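Local coordinates for protein BCL2-like 10 (Danio rerio, PDB 6FBX) that binds the BH3 region of pro-apoptotic Bad and, as a pro-survival Bcl-2 family member, probably restrains apoptosis, at residues A[12-15]-A[16-20]; A[37-40]-A[41-45]; A[54-57]-A[58-62]; A[123-126]-A[127-131]; A[131-134]-A[135-138]. All coordinates share one frame; numbering follows the deposited sequence.

All five contacts are local, each within one turn or two of helix, and none closes a long loop. From the N terminus they come in series without nesting or crossing. Interaction 1 lies on helix 2-24, interaction 2 on helix 34-49 and interaction 3 on helix 51-65. Interaction 4 lies at the C-terminal end of helix 112-129; interaction 5, on helix 131-136, shares Gln131 with interaction 4. Interaction 1 touches interaction 2 through the Asp19-Arg40 salt bridge and Tyr20, and interaction 4 through Thr13 and Leu14 on Ala123. Interactions 4 and 5 also meet where the Leu134 side chain packs on the Leu126 carbonyl. Interaction 3 stands apart, its centre about 30 Å from that of interaction 5.

Interaction 1 (A[12-15]-A[16-20]); sequences QTLL and LAEDY
Glu18 sits one turn after Leu14 on helix 2-24, a regular alpha-helix of the all-helical Bcl-2 fold. The two residues form an i to i+4 pair. Their backbones are joined by Glu18 N to Leu14 O at 2.7 Å. The side chain of Glu18 then runs back over the same carbonyl. Its CB lies 3.3 Å from Leu14 O. CG is anti to the carbonyl carbon of Glu18 (chi1 -76°), which brings it beside its own backbone N and to 3.2 Å from Leu14 O. The same CG meets Leu14 CD1 at 4.1 Å. Beyond CG the chain is extended. The carboxylate carbon CD passes Leu14 CG, also at 4.1 Å, and OE1 lies equally near that atom. The leucine and glutamate chains thus cross at a slant: Glu18 CG lies against the leucine methyl, and its carboxylate against Leu14 CG. OE2 forms a salt bridge with Arg116 of helix 112-129, and Leu14 packs on that helix too. With an alanine in place of the glutamate, Arg116 would probably lose its carboxylate partner and the flank of Leu14 its aliphatic cover. Round the helix the other carbonyls are taken in the same way. Ala17 N bonds to Thr13 O, Leu16 N to Gln12 O and Asp19 N to Leu15 O. Leu16 and Ala17 both pack on Phe95 of helix 88-107. At its root the Leu16 side chain also touches the main chain, with Leu16 CB 3.5 Å from Thr13 O.

Interaction 2 (A[37-40]-A[41-45]); sequences EAMR and YLAKE
Met39 and Ala43 meet one turn apart on helix 34-49, an alpha-helix of the Bcl-2 fold. The sulfur of Met39 lies 4.0 Å from Ala43 CB. Met39 CG is anti to the backbone N (chi1 -179°), and bends at the next two torsions bring SD toward the methyl. That methyl also presses on the main chain, with Ala43 CB 3.2 Å from Met39 O. The same carbonyl of Met39 accepts the bond from Ala43 N at 2.8 Å. On the next face Leu42 folds over the carbonyl of Ala38. Leu42 CG comes to 3.4 Å from Ala38 O, while Leu42 N bonds to that oxygen at 2.9 Å. Tyr41 N bonds to Glu37 O in the same pattern.

Further out, Leu42 packs on Phe143 and on an aromatic side chain of the bound peptide, and the backbone of that peptide lies against Glu45. This helix therefore forms part of the peptide-binding surface. On another side Arg40 stretches away in an extended chain to a salt bridge with Asp19 of helix 2-24 and a hydrogen bond with Gln29 O, while Lys44 NZ forms a salt bridge with Glu47. Between Arg40 and Lys44 themselves, Lys44 N makes only a weak bond to Arg40 O, while Lys44 CB lies 3.2 Å from Arg40 O.

Interaction 3 (A[54-57]-A[58-62]); sequences FRSL and SQEFL
Ser58 grips the carbonyl of Arg55 from one turn later on helix 51-65. Its OG donates to Arg55 O at 2.7 Å. OG stands between the backbone N and the carbonyl carbon (chi1 66°), which folds the hydroxyl back onto the helix. Ser58 N bonds to Phe54 O as in any alpha-helix.

Gln59 follows. Its N bonds to Arg55 O at 3.1 Å, so this oxygen takes two donors, and both come from the same face of its plane. The side chain of Gln59 is extended, and its NE2 lies 4.0 Å from Arg55 NE. The guanidinium and amide planes are turned 63° apart. A water joins the two groups, accepting from Arg55 NH1 at 2.9 Å and from Gln59 NE2 at 3.0 Å.

Glu60 N bonds to Ser56 O at 2.9 Å. Its CG lies along the same carbonyl, and its OE1 comes 3.8 Å from Ser56 OG. The partner of OE2 lies outside this helix: a basic side chain of the bound peptide, with which it forms a salt bridge. Phe61 N bonds to Leu57 O, and Phe61 CB lies 3.2 Å from Leu57 O. Leu62 N closes the run by bonding to Ser58 O.

This helix lines the canonical Bcl-2 family groove that holds the BH3 peptide, with Phe54, Leu57, Glu60 and Phe61 all in contact with the peptide. Phe61 also meets Phe97 edge-to-face and packs on Cys72 and Val76 of helix 69-80, while Ser58 and Leu62 lean on Val100 and Leu101 of helix 88-107.

Interaction 4 (A[123-126]-A[127-131]); sequences ADYL and GGEKQ
The ring of Tyr125 is met by Glu129 at its edge and by Lys130 over one face, at the C-terminal end of helix 112-129. Here the alpha-helix widens into a pi-type turn. Lys130 N bonds to Tyr125 O, five residues back, at 3.0 Å, whereas Glu129 N reaches the same oxygen only in a weak bond.

Tyr125 CG is anti to the backbone N (chi1 -177°), and the ring reaches along Lys130 and across Glu129. Lys130 lies alongside it, pointing the same way. Its CG sits over the ring face, 4.0 Å from Tyr125 CE1. A bend at chi2 (-58°) lets the rest of the lysine follow the ring. Lys130 CE comes to 3.1 Å from Tyr125 OH, a tight approach for a carbon and an oxygen.

Glu129 crosses the tyrosine at a slant. Its OE2 is near the ring plane, 3.5 Å from Tyr125 CD2, and the carboxylate is turned 65° from the ring. A water in the ring plane is hydrogen-bonded to Tyr125 OH at 2.5 Å. It also donates to Glu129 OE1 at 3.3 Å, so the hydroxyl and the carboxylate are bridged at their ends.

Tyr125 and Lys130 both pack on Val81, and Leu126 packs on Val91 and Phe95 of helix 88-107. Asp124 forms a salt bridge with Arg10 of helix 2-24. Past the turn, Gln131 folds back: its NE2 donates to Gly128 O at 2.8 Å, in the carbonyl plane and on a lone pair.

Interaction 5 (A[131-134]-A[135-138]); sequences QDWL and VENG
Asn137 stacks its amide on one face of the Trp133 indole at the end of the short helix 131-136, which a Schellman motif closes.

The hydrogen bonds come first. Trp133 O accepts both Asn137 ND2, at 2.8 Å, and Asn137 N, at 3.1 Å. The two donors reach the oxygen from opposite faces of its plane. Further back, Val135 N bonds to Gln131 O and Glu136 N to Asp132 O.

The second group is stacking. The amide and indole planes are inclined by 25°. Asn137 ND2 stands 3.2 Å above the Trp133 ring plane, over the centre. CB of Asn137 makes a CH-pi contact with the face of the six-membered ring. Trp133 CG is anti to the backbone N (chi1 -171°), which carries the indole forward over the helix end. Glu136 crosses the indole at about a right angle, its OE2 3.5 Å from Trp133 CD1. The indole also meets Trp88 of helix 88-107 edge-to-face. With an alanine in place of the tryptophan, the Asn137 amide would probably lose the ring it stacks on, keeping only the bond to the carbonyl, and Trp88 its edge-to-face partner.

The third group is the helix stop. Asn137 leaves helical angles, and its N makes a weak bond to Leu134 O. Gly138, the C-prime residue, has positive phi (80°), which suits glycine. Gly139 N pairs with Leu134 O, and Gly138 N bonds to Val135 O at 2.9 Å.

Interaction 1 (A[12-15]-A[16-20])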
# COMPACT_ATOMS: atom_id res chain seq x y z
N GLN A 12 11.40 6.10 5.63
CA GLN A 12 10.19 6.40 6.38
C GLN A 12 9.03 5.54 5.89
O GLN A 12 8.23 5.03 6.70
CB GLN A 12 9.83 7.88 6.26
CG GLN A 12 10.85 8.82 6.87
CD GLN A 12 10.92 8.69 8.38
OE1 GLN A 12 9.97 9.03 9.08
NE2 GLN A 12 12.04 8.19 8.88
N THR A 13 8.91 5.38 4.57
CA THR A 13 7.84 4.57 4.01
C THR A 13 8.03 3.09 4.34
O THR A 13 7.06 2.38 4.64
CB THR A 13 7.77 4.77 2.50
OG1 THR A 13 7.60 6.17 2.21
CG2 THR A 13 6.61 3.99 1.89
N LEU A 14 9.27 2.61 4.30
CA LEU A 14 9.53 1.21 4.62
C LEU A 14 9.09 0.88 6.04
O LEU A 14 8.42 -0.13 6.27
CB LEU A 14 11.02 0.90 4.43
CG LEU A 14 11.46 -0.55 4.67
CD1 LEU A 14 10.79 -1.49 3.68
CD2 LEU A 14 12.96 -0.67 4.58
N LEU A 15 9.46 1.73 7.00
CA LEU A 15 9.02 1.52 8.38
C LEU A 15 7.50 1.46 8.47
O LEU A 15 6.94 0.62 9.17
CB LEU A 15 9.57 2.63 9.28
CG LEU A 15 11.09 2.68 9.45
CD1 LEU A 15 11.50 3.98 10.14
CD2 LEU A 15 11.59 1.48 10.24
N LEU A 16 6.82 2.36 7.75
CA LEU A 16 5.37 2.39 7.78
C LEU A 16 4.78 1.13 7.16
O LEU A 16 3.87 0.51 7.72
CB LEU A 16 4.87 3.64 7.06
CG LEU A 16 3.41 4.03 7.29
CD1 LEU A 16 3.20 4.47 8.73
CD2 LEU A 16 3.01 5.14 6.32
N ALA A 17 5.29 0.74 5.99
CA ALA A 17 4.80 -0.47 5.33
C ALA A 17 5.09 -1.71 6.17
O ALA A 17 4.24 -2.60 6.29
CB ALA A 17 5.43 -0.60 3.95
N GLU A 18 6.29 -1.79 6.74
CA GLU A 18 6.62 -2.95 7.57
C GLU A 18 5.68 -3.04 8.77
O GLU A 18 5.25 -4.14 9.14
CB GLU A 18 8.07 -2.87 8.04
CG GLU A 18 9.08 -3.22 6.96
CD GLU A 18 10.49 -3.35 7.51
OE1 GLU A 18 10.91 -2.47 8.28
OE2 GLU A 18 11.16 -4.35 7.18
N ASP A 19 5.34 -1.91 9.38
CA ASP A 19 4.45 -1.93 10.53
C ASP A 19 3.06 -2.41 10.14
O ASP A 19 2.47 -3.26 10.82
CB ASP A 19 4.37 -0.56 11.19
CG ASP A 19 3.34 -0.52 12.30
OD1 ASP A 19 3.64 -1.02 13.41
OD2 ASP A 19 2.22 -0.02 12.06
N TYR A 20 2.51 -1.86 9.06
CA TYR A 20 1.16 -2.25 8.67
C TYR A 20 1.11 -3.72 8.29
O TYR A 20 0.18 -4.44 8.68
CB TYR A 20 0.64 -1.40 7.51
CG TYR A 20 -0.80 -1.72 7.24
CD1 TYR A 20 -1.78 -1.42 8.18
CD2 TYR A 20 -1.20 -2.36 6.07
CE1 TYR A 20 -3.10 -1.73 7.97
CE2 TYR A 20 -2.54 -2.66 5.84
CZ TYR A 20 -3.48 -2.35 6.80
OH TYR A 20 -4.80 -2.66 6.60

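Interaction 2 (A[37-40]-A[41-45])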
# COMPACT_ATOMS: atom_id res chain seq x y z
N GLU A 37 -0.04 4.74 13.49
CA GLU A 37 -1.37 4.67 14.08
C GLU A 37 -2.43 5.08 13.07
O GLU A 37 -3.49 4.44 12.98
CB GLU A 37 -1.44 5.56 15.33
CG GLU A 37 -2.77 5.47 16.06
CD GLU A 37 -2.74 6.14 17.42
OE1 GLU A 37 -3.76 6.08 18.14
OE2 GLU A 37 -1.69 6.72 17.78
N ALA A 38 -2.16 6.12 12.29
CA ALA A 38 -3.13 6.59 11.31
C ALA A 38 -3.32 5.58 10.19
O ALA A 38 -4.45 5.29 9.78
CB ALA A 38 -2.69 7.94 10.74
N MET A 39 -2.22 5.02 9.66
CA MET A 39 -2.34 4.08 8.56
C MET A 39 -3.04 2.80 9.00
O MET A 39 -3.87 2.25 8.26
CB MET A 39 -0.96 3.75 7.98
CG MET A 39 -1.01 2.80 6.79
SD MET A 39 -1.94 3.44 5.39
CE MET A 39 -0.75 4.57 4.68
N ARG A 40 -2.71 2.30 10.19
CA ARG A 40 -3.42 1.14 10.73
C ARG A 40 -4.93 1.37 10.72
O ARG A 40 -5.70 0.48 10.33
CB ARG A 40 -2.95 0.86 12.15
CG ARG A 40 -1.58 0.24 12.27
CD ARG A 40 -1.34 -0.14 13.72
NE ARG A 40 0.01 -0.60 13.97
CZ ARG A 40 0.41 -1.12 15.13
NH1 ARG A 40 -0.45 -1.22 16.14
NH2 ARG A 40 1.66 -1.51 15.29
N TYR A 41 -5.36 2.54 11.17
CA TYR A 41 -6.79 2.83 11.24
C TYR A 41 -7.39 2.96 9.85
O TYR A 41 -8.41 2.34 9.54
CB TYR A 41 -7.02 4.11 12.04
CG TYR A 41 -8.47 4.53 12.11
CD1 TYR A 41 -9.03 5.36 11.14
CD2 TYR A 41 -9.29 4.10 13.15
CE1 TYR A 41 -10.35 5.74 11.20
CE2 TYR A 41 -10.62 4.47 13.21
CZ TYR A 41 -11.14 5.29 12.24
OH TYR A 41 -12.47 5.67 12.30
N LEU A 42 -6.75 3.76 8.99
CA LEU A 42 -7.34 4.09 7.69
C LEU A 42 -7.33 2.90 6.75
O LEU A 42 -8.32 2.63 6.06
CB LEU A 42 -6.59 5.27 7.07
CG LEU A 42 -6.83 6.60 7.80
CD1 LEU A 42 -5.79 7.64 7.39
CD2 LEU A 42 -8.23 7.10 7.51
N ALA A 43 -6.21 2.17 6.68
CA ALA A 43 -6.13 1.03 5.78
C ALA A 43 -7.06 -0.09 6.21
O ALA A 43 -7.61 -0.80 5.35
CB ALA A 43 -4.69 0.53 5.69
N LYS A 44 -7.26 -0.27 7.52
CA LYS A 44 -8.23 -1.27 7.97
C LYS A 44 -9.66 -0.80 7.76
O LYS A 44 -10.55 -1.62 7.51
CB LYS A 44 -8.00 -1.60 9.44
CG LYS A 44 -6.85 -2.56 9.68
CD LYS A 44 -7.15 -3.94 9.12
CE LYS A 44 -6.00 -4.90 9.33
NZ LYS A 44 -6.28 -6.21 8.70
N GLU A 45 -9.90 0.51 7.86
CA GLU A 45 -11.20 1.05 7.50
C GLU A 45 -11.53 0.74 6.04
O GLU A 45 -12.62 0.26 5.73
CB GLU A 45 -11.24 2.55 7.76
CG GLU A 45 -12.59 3.19 7.49
CD GLU A 45 -12.58 4.69 7.72
OE1 GLU A 45 -11.50 5.24 8.04
OE2 GLU A 45 -13.65 5.32 7.58

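Interaction 3 (A[54-57]-A[58-62])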
# COMPACT_ATOMS: atom_id res chain seq x y z
N PHE A 54 -11.38 -6.98 -1.73
CA PHE A 54 -9.94 -7.09 -1.50
C PHE A 54 -9.50 -8.54 -1.42
O PHE A 54 -8.45 -8.91 -1.97
CB PHE A 54 -9.55 -6.35 -0.22
CG PHE A 54 -9.26 -4.90 -0.42
CD1 PHE A 54 -8.12 -4.49 -1.10
CD2 PHE A 54 -10.12 -3.94 0.07
CE1 PHE A 54 -7.84 -3.16 -1.28
CE2 PHE A 54 -9.85 -2.59 -0.11
CZ PHE A 54 -8.70 -2.20 -0.79
N ARG A 55 -10.28 -9.38 -0.74
CA ARG A 55 -9.92 -10.79 -0.62
C ARG A 55 -9.91 -11.46 -1.99
O ARG A 55 -8.97 -12.18 -2.33
CB ARG A 55 -10.89 -11.48 0.33
CG ARG A 55 -10.40 -12.81 0.90
CD ARG A 55 -11.40 -13.37 1.91
NE ARG A 55 -11.08 -14.73 2.33
CZ ARG A 55 -10.39 -15.05 3.42
NH1 ARG A 55 -10.16 -16.32 3.71
NH2 ARG A 55 -9.92 -14.11 4.23
N SER A 56 -10.95 -11.22 -2.78
CA SER A 56 -11.02 -11.79 -4.12
C SER A 56 -9.87 -11.29 -4.99
O SER A 56 -9.25 -12.07 -5.73
CB SER A 56 -12.37 -11.45 -4.76
OG SER A 56 -12.41 -11.87 -6.11
N LEU A 57 -9.57 -9.99 -4.92
CA LEU A 57 -8.48 -9.44 -5.73
C LEU A 57 -7.14 -10.05 -5.35
O LEU A 57 -6.34 -10.40 -6.22
CB LEU A 57 -8.43 -7.92 -5.57
CG LEU A 57 -9.50 -7.10 -6.31
CD1 LEU A 57 -9.40 -5.64 -5.89
CD2 LEU A 57 -9.35 -7.24 -7.82
N SER A 58 -6.87 -10.17 -4.04
CA SER A 58 -5.60 -10.73 -3.60
C SER A 58 -5.42 -12.15 -4.12
O SER A 58 -4.32 -12.53 -4.54
CB SER A 58 -5.51 -10.69 -2.08
OG SER A 58 -6.47 -11.56 -1.49
N GLN A 59 -6.49 -12.95 -4.10
CA GLN A 59 -6.37 -14.33 -4.55
C GLN A 59 -6.22 -14.42 -6.06
O GLN A 59 -5.40 -15.20 -6.56
CB GLN A 59 -7.58 -15.13 -4.06
CG GLN A 59 -7.61 -15.25 -2.54
CD GLN A 59 -8.79 -16.03 -2.01
OE1 GLN A 59 -9.63 -16.50 -2.77
NE2 GLN A 59 -8.85 -16.18 -0.69
N GLU A 60 -6.98 -13.61 -6.81
CA GLU A 60 -6.77 -13.54 -8.26
C GLU A 60 -5.34 -13.12 -8.58
O GLU A 60 -4.65 -13.75 -9.39
CB GLU A 60 -7.75 -12.56 -8.90
CG GLU A 60 -9.17 -13.08 -9.08
CD GLU A 60 -10.04 -12.11 -9.86
OE1 GLU A 60 -10.51 -11.12 -9.27
OE2 GLU A 60 -10.23 -12.34 -11.08
N PHE A 61 -4.89 -12.03 -7.95
CA PHE A 61 -3.54 -11.51 -8.14
C PHE A 61 -2.49 -12.60 -7.95
O PHE A 61 -1.68 -12.87 -8.84
CB PHE A 61 -3.32 -10.35 -7.17
CG PHE A 61 -1.91 -9.80 -7.16
CD1 PHE A 61 -1.61 -8.62 -7.82
CD2 PHE A 61 -0.90 -10.44 -6.46
CE1 PHE A 61 -0.33 -8.10 -7.79
CE2 PHE A 61 0.38 -9.93 -6.44
CZ PHE A 61 0.66 -8.76 -7.10
N LEU A 62 -2.51 -13.26 -6.79
CA LEU A 62 -1.48 -14.25 -6.49
C LEU A 62 -1.57 -15.46 -7.41
O LEU A 62 -0.56 -16.12 -7.65
CB LEU A 62 -1.57 -14.68 -5.03
CG LEU A 62 -1.16 -13.63 -4.00
CD1 LEU A 62 -1.41 -14.15 -2.59
CD2 LEU A 62 0.30 -13.21 -4.16
O HOH W 1 -10.65 -17.63 1.15

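Interaction 4 (A[123-126]-A[127-131])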
# COMPACT_ATOMS: atom_id res chain seq x y z
N ALA A 123 7.93 1.02 -0.59
CA ALA A 123 8.88 2.06 -0.22
C ALA A 123 9.61 2.61 -1.44
O ALA A 123 9.76 3.82 -1.59
CB ALA A 123 9.88 1.52 0.81
N ASP A 124 10.08 1.72 -2.32
CA ASP A 124 10.79 2.18 -3.51
C ASP A 124 9.89 3.01 -4.41
O ASP A 124 10.32 4.02 -4.98
CB ASP A 124 11.37 1.00 -4.29
CG ASP A 124 12.57 0.38 -3.61
OD1 ASP A 124 12.85 -0.81 -3.86
OD2 ASP A 124 13.24 1.08 -2.82
N TYR A 125 8.62 2.61 -4.54
CA TYR A 125 7.72 3.29 -5.46
C TYR A 125 7.34 4.67 -4.95
O TYR A 125 7.48 5.67 -5.67
CB TYR A 125 6.47 2.43 -5.69
CG TYR A 125 5.52 3.04 -6.69
CD1 TYR A 125 4.30 3.56 -6.29
CD2 TYR A 125 5.86 3.11 -8.04
CE1 TYR A 125 3.43 4.12 -7.21
CE2 TYR A 125 5.00 3.67 -8.96
CZ TYR A 125 3.79 4.17 -8.54
OH TYR A 125 2.93 4.73 -9.46
N LEU A 126 6.85 4.76 -3.72
CA LEU A 126 6.42 6.05 -3.19
C LEU A 126 7.61 6.94 -2.88
O LEU A 126 7.62 8.13 -3.24
CB LEU A 126 5.57 5.84 -1.94
CG LEU A 126 4.26 5.06 -2.14
CD1 LEU A 126 3.54 4.88 -0.82
CD2 LEU A 126 3.35 5.74 -3.15
N GLY A 127 8.64 6.40 -2.22
CA GLY A 127 9.79 7.19 -1.85
C GLY A 127 10.71 7.53 -3.00
O GLY A 127 11.45 8.51 -2.92
N GLY A 128 10.69 6.73 -4.06
CA GLY A 128 11.52 6.99 -5.22
C GLY A 128 10.73 7.58 -6.37
O GLY A 128 10.94 8.74 -6.74
N GLU A 129 9.81 6.80 -6.92
CA GLU A 129 9.09 7.22 -8.12
C GLU A 129 8.17 8.40 -7.84
O GLU A 129 7.99 9.26 -8.71
CB GLU A 129 8.30 6.05 -8.69
CG GLU A 129 7.98 6.18 -10.17
CD GLU A 129 7.83 4.83 -10.86
OE1 GLU A 129 7.11 4.77 -11.88
OE2 GLU A 129 8.41 3.84 -10.38
N LYS A 130 7.58 8.48 -6.64
CA LYS A 130 6.62 9.52 -6.30
C LYS A 130 7.16 10.49 -5.25
O LYS A 130 6.39 11.10 -4.51
CB LYS A 130 5.32 8.89 -5.81
CG LYS A 130 4.67 7.94 -6.81
CD LYS A 130 4.37 8.65 -8.12
CE LYS A 130 3.56 7.78 -9.06
NZ LYS A 130 3.24 8.49 -10.33
N GLN A 131 8.49 10.65 -5.19
CA GLN A 131 9.07 11.51 -4.16
C GLN A 131 8.58 12.94 -4.27
O GLN A 131 8.34 13.61 -3.25
CB GLN A 131 10.59 11.46 -4.23
CG GLN A 131 11.18 11.91 -5.56
CD GLN A 131 12.67 11.66 -5.63
OE1 GLN A 131 13.48 12.51 -5.24
NE2 GLN A 131 13.05 10.49 -6.12
O HOH W 2 3.87 5.24 -11.77

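Interaction 5 (A[131-134]-A[135-138])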
# COMPACT_ATOMS: atom_id res chain seq x y z
N GLN A 131 8.49 10.65 -5.19
CA GLN A 131 9.07 11.51 -4.16
C GLN A 131 8.58 12.94 -4.27
O GLN A 131 8.34 13.61 -3.25
CB GLN A 131 10.59 11.46 -4.23
CG GLN A 131 11.18 11.91 -5.56
CD GLN A 131 12.67 11.66 -5.63
OE1 GLN A 131 13.48 12.51 -5.24
NE2 GLN A 131 13.05 10.49 -6.12
N ASP A 132 8.41 13.45 -5.50
CA ASP A 132 8.00 14.84 -5.65
C ASP A 132 6.60 15.07 -5.09
O ASP A 132 6.37 16.05 -4.37
CB ASP A 132 8.08 15.27 -7.11
CG ASP A 132 9.51 15.44 -7.60
OD1 ASP A 132 10.41 15.62 -6.76
OD2 ASP A 132 9.72 15.41 -8.83
N TRP A 133 5.66 14.19 -5.40
CA TRP A 133 4.31 14.33 -4.84
C TRP A 133 4.33 14.19 -3.33
O TRP A 133 3.70 14.98 -2.61
CB TRP A 133 3.37 13.29 -5.45
CG TRP A 133 1.95 13.53 -5.06
CD1 TRP A 133 1.05 14.30 -5.73
CD2 TRP A 133 1.27 13.03 -3.91
NE1 TRP A 133 -0.15 14.31 -5.07
CE2 TRP A 133 -0.04 13.53 -3.95
CE3 TRP A 133 1.64 12.20 -2.85
CZ2 TRP A 133 -0.98 13.23 -2.97
CZ3 TRP A 133 0.71 11.90 -1.88
CH2 TRP A 133 -0.59 12.42 -1.94
N LEU A 134 5.05 13.19 -2.81
CA LEU A 134 5.13 13.01 -1.36
C LEU A 134 5.63 14.27 -0.68
O LEU A 134 5.06 14.72 0.32
CB LEU A 134 6.05 11.83 -1.03
CG LEU A 134 5.43 10.44 -0.88
CD1 LEU A 134 6.54 9.45 -0.53
CD2 LEU A 134 4.34 10.41 0.18
N VAL A 135 6.71 14.86 -1.21
CA VAL A 135 7.29 16.04 -0.58
C VAL A 135 6.31 17.20 -0.61
O VAL A 135 6.06 17.86 0.41
CB VAL A 135 8.62 16.42 -1.25
CG1 VAL A 135 9.12 17.77 -0.75
CG2 VAL A 135 9.67 15.35 -0.99
N GLU A 136 5.75 17.49 -1.79
CA GLU A 136 4.87 18.65 -1.90
C GLU A 136 3.64 18.53 -1.02
O GLU A 136 3.02 19.54 -0.70
CB GLU A 136 4.46 18.87 -3.37
CG GLU A 136 3.30 18.03 -3.86
CD GLU A 136 2.92 18.33 -5.30
OE1 GLU A 136 3.46 19.31 -5.86
OE2 GLU A 136 2.09 17.60 -5.87
N ASN A 137 3.29 17.31 -0.61
CA ASN A 137 2.16 17.06 0.27
C ASN A 137 2.58 16.81 1.72
O ASN A 137 1.77 16.32 2.52
CB ASN A 137 1.34 15.89 -0.25
CG ASN A 137 0.53 16.25 -1.48
OD1 ASN A 137 -0.66 16.55 -1.39
ND2 ASN A 137 1.17 16.23 -2.64
N GLY A 138 3.82 17.12 2.07
CA GLY A 138 4.25 17.05 3.46
C GLY A 138 4.61 15.67 3.95
O GLY A 138 4.72 15.47 5.16